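Local coordinates for Sts-2 protein (Mus musculus, PDB 3D4I) that acts as an acid-dependent phosphatase through this histidine phosphatase domain, and in the full-length protein interferes with CBL-mediated down-regulation of receptor tyrosine kinases, at residues A[80-85]-A[252-257]. Residues are numbered along the deposited sequence; the frame is centred on the assembly and turned at random.
Sequences EALLDS and NPPVKT
Val255 is the bump here, and the hollow it fills lies on the helix between Ala81, Leu82 and Ser85. Its CG1 methyl does most of the touching: it sits 3.5 Å from the carbonyl carbon C of Ala81, and it is just as close to the backbone N of Leu82, so it rests on the peptide joining the two. Chi1 of -66° turns CG1 anti to the valine's own carbonyl carbon, and that sends the methyl toward the helix. The small CB of Ala81 lines one side of the hollow, 3.7 Å from CG1. Leu82 forms another wall, its side chain running at about a right angle to the valine. The leucine's CD2 also reaches CG of Pro254, at 3.9 Å, and so touches both loop residues. One turn on from Ala81, CB of Ser85 lies 3.7 Å from Pro254 O, while its OG donates a hydrogen bond to Leu82 O (2.7 Å), somewhat tilted from the carbonyl plane. No hydrogen bond crosses between 80-85 and 252-257; the fit is by van der Waals contact, largely apolar. Leu82 and Pro254 both extend to Leu13 of strand 11-16, and Ala81 also packs on Leu45 of the second subunit. Helix 69-85 thus covers the sheet, and the loop leaving strand 248-251, outermost in this chain's sheet, closes against its C-terminal part, within the α/β histidine phosphatase (phosphoglycerate mutase-like) fold.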
ATOM      1  N   GLU A  80      -7.405  -6.353   7.907  1.00 16.46           N
ATOM      2  CA  GLU A  80      -6.723  -6.270   9.203  1.00 17.36           C
ATOM      3  C   GLU A  80      -7.420  -5.319  10.184  1.00 17.40           C
ATOM      4  O   GLU A  80      -7.581  -5.658  11.379  1.00 16.93           O
ATOM      5  CB  GLU A  80      -5.256  -5.885   9.007  1.00 17.13           C
ATOM      6  CG  GLU A  80      -4.462  -5.825  10.329  1.00 19.14           C
ATOM      7  CD  GLU A  80      -3.102  -5.195  10.113  1.00 22.68           C
ATOM      8  OE1 GLU A  80      -3.027  -4.166   9.418  1.00 23.64           O
ATOM      9  OE2 GLU A  80      -2.117  -5.736  10.626  1.00 22.22           O
ATOM     10  N   ALA A  81      -7.861  -4.157   9.700  1.00 17.89           N
ATOM     11  CA  ALA A  81      -8.629  -3.225  10.545  1.00 18.45           C
ATOM     12  C   ALA A  81      -9.959  -3.849  10.978  1.00 18.86           C
ATOM     13  O   ALA A  81     -10.364  -3.727  12.141  1.00 18.80           O
ATOM     14  CB  ALA A  81      -8.869  -1.890   9.829  1.00 18.51           C
ATOM     15  N   LEU A  82     -10.633  -4.527  10.046  1.00 18.71           N
ATOM     16  CA  LEU A  82     -11.846  -5.259  10.389  1.00 18.36           C
ATOM     17  C   LEU A  82     -11.596  -6.285  11.477  1.00 19.22           C
ATOM     18  O   LEU A  82     -12.381  -6.360  12.430  1.00 19.36           O
ATOM     19  CB  LEU A  82     -12.490  -5.915   9.159  1.00 17.70           C
ATOM     20  CG  LEU A  82     -13.251  -4.916   8.282  1.00 18.38           C
ATOM     21  CD1 LEU A  82     -13.476  -5.472   6.871  1.00 20.19           C
ATOM     22  CD2 LEU A  82     -14.614  -4.478   8.964  1.00 18.74           C
ATOM     23  N   LEU A  83     -10.524  -7.065  11.352  1.00 19.83           N
ATOM     24  CA  LEU A  83     -10.129  -7.973  12.449  1.00 21.04           C
ATOM     25  C   LEU A  83      -9.962  -7.226  13.778  1.00 21.87           C
ATOM     26  O   LEU A  83     -10.532  -7.638  14.803  1.00 21.48           O
ATOM     27  CB  LEU A  83      -8.854  -8.790  12.122  1.00 20.63           C
ATOM     28  CG  LEU A  83      -8.502  -9.895  13.133  1.00 20.84           C
ATOM     29  CD1 LEU A  83      -9.634 -10.936  13.198  1.00 21.84           C
ATOM     30  CD2 LEU A  83      -7.171 -10.569  12.806  1.00 21.10           C
ATOM     31  N   ASP A  84      -9.186  -6.137  13.750  1.00 21.97           N
ATOM     32  CA  ASP A  84      -8.902  -5.326  14.940  1.00 22.85           C
ATOM     33  C   ASP A  84     -10.179  -4.791  15.606  1.00 23.14           C
ATOM     34  O   ASP A  84     -10.278  -4.705  16.842  1.00 22.97           O
ATOM     35  CB  ASP A  84      -7.973  -4.159  14.566  1.00 23.39           C
ATOM     36  CG  ASP A  84      -6.534  -4.609  14.252  1.00 24.82           C
ATOM     37  OD1 ASP A  84      -6.183  -5.801  14.441  1.00 22.69           O
ATOM     38  OD2 ASP A  84      -5.753  -3.746  13.792  1.00 24.96           O
ATOM     39  N   SER A  85     -11.169  -4.454  14.786  1.00 22.88           N
ATOM     40  CA  SER A  85     -12.421  -3.882  15.282  1.00 22.98           C
ATOM     41  C   SER A  85     -13.305  -4.855  16.084  1.00 23.22           C
ATOM     42  O   SER A  85     -14.226  -4.421  16.785  1.00 23.79           O
ATOM     43  CB  SER A  85     -13.228  -3.303  14.129  1.00 22.92           C
ATOM     44  OG  SER A  85     -13.891  -4.342  13.433  1.00 21.77           O
ATOM     45  N   ASN A 252     -21.787   5.025  10.803  1.00 25.22           N
ATOM     46  CA  ASN A 252     -20.345   5.118  10.582  1.00 25.31           C
ATOM     47  C   ASN A 252     -19.803   3.715  10.298  1.00 23.56           C
ATOM     48  O   ASN A 252     -20.104   2.786  11.057  1.00 23.69           O
ATOM     49  CB  ASN A 252     -19.615   5.666  11.820  1.00 26.16           C
ATOM     50  CG  ASN A 252     -19.844   7.162  12.065  1.00 30.72           C
ATOM     51  OD1 ASN A 252     -20.095   7.944  11.141  1.00 35.98           O
ATOM     52  ND2 ASN A 252     -19.726   7.568  13.336  1.00 33.69           N
ATOM     53  N   PRO A 253     -19.012   3.531   9.209  1.00 22.62           N
ATOM     54  CA  PRO A 253     -18.353   2.212   9.026  1.00 21.56           C
ATOM     55  C   PRO A 253     -17.524   1.796  10.250  1.00 20.74           C
ATOM     56  O   PRO A 253     -17.023   2.672  10.962  1.00 20.57           O
ATOM     57  CB  PRO A 253     -17.454   2.434   7.800  1.00 22.39           C
ATOM     58  CG  PRO A 253     -18.155   3.522   7.012  1.00 21.67           C
ATOM     59  CD  PRO A 253     -18.719   4.449   8.094  1.00 22.85           C
ATOM     60  N   PRO A 254     -17.395   0.476  10.508  1.00 20.32           N
ATOM     61  CA  PRO A 254     -16.689  -0.032  11.692  1.00 20.61           C
ATOM     62  C   PRO A 254     -15.169   0.170  11.643  1.00 20.54           C
ATOM     63  O   PRO A 254     -14.487  -0.114  12.612  1.00 20.48           O
ATOM     64  CB  PRO A 254     -16.993  -1.535  11.655  1.00 20.77           C
ATOM     65  CG  PRO A 254     -17.192  -1.837  10.212  1.00 21.71           C
ATOM     66  CD  PRO A 254     -17.936  -0.628   9.687  1.00 20.81           C
ATOM     67  N   VAL A 255     -14.654   0.619  10.507  1.00 20.22           N
ATOM     68  CA  VAL A 255     -13.214   0.875  10.380  1.00 20.80           C
ATOM     69  C   VAL A 255     -12.983   2.216   9.706  1.00 20.17           C
ATOM     70  O   VAL A 255     -13.855   2.710   8.991  1.00 20.41           O
ATOM     71  CB  VAL A 255     -12.450  -0.268   9.645  1.00 21.31           C
ATOM     72  CG1 VAL A 255     -12.478  -1.537  10.461  1.00 21.86           C
ATOM     73  CG2 VAL A 255     -12.987  -0.520   8.270  1.00 21.83           C
ATOM     74  N   LYS A 256     -11.816   2.808   9.935  1.00 19.90           N
ATOM     75  CA  LYS A 256     -11.523   4.152   9.414  1.00 19.67           C
ATOM     76  C   LYS A 256     -11.249   4.157   7.924  1.00 19.40           C
ATOM     77  O   LYS A 256     -11.037   3.094   7.329  1.00 18.47           O
ATOM     78  CB  LYS A 256     -10.322   4.741  10.152  1.00 19.41           C
ATOM     79  CG  LYS A 256     -10.473   4.734  11.652  1.00 21.61           C
ATOM     80  CD  LYS A 256     -11.503   5.745  12.119  1.00 27.12           C
ATOM     81  CE  LYS A 256     -11.406   5.895  13.640  1.00 30.63           C
ATOM     82  NZ  LYS A 256     -12.269   7.006  14.132  1.00 34.57           N
ATOM     83  N   THR A 257     -11.244   5.361   7.344  1.00 18.95           N
ATOM     84  CA  THR A 257     -10.764   5.586   5.982  1.00 19.55           C
ATOM     85  C   THR A 257      -9.261   5.302   5.859  1.00 18.32           C
ATOM     86  O   THR A 257      -8.574   5.148   6.845  1.00 17.81           O
ATOM     87  CB  THR A 257     -10.979   7.048   5.559  1.00 19.86           C
ATOM     88  OG1 THR A 257     -10.432   7.930   6.554  1.00 21.71           O
ATOM     89  CG2 THR A 257     -12.442   7.323   5.423  1.00 22.89           C
TER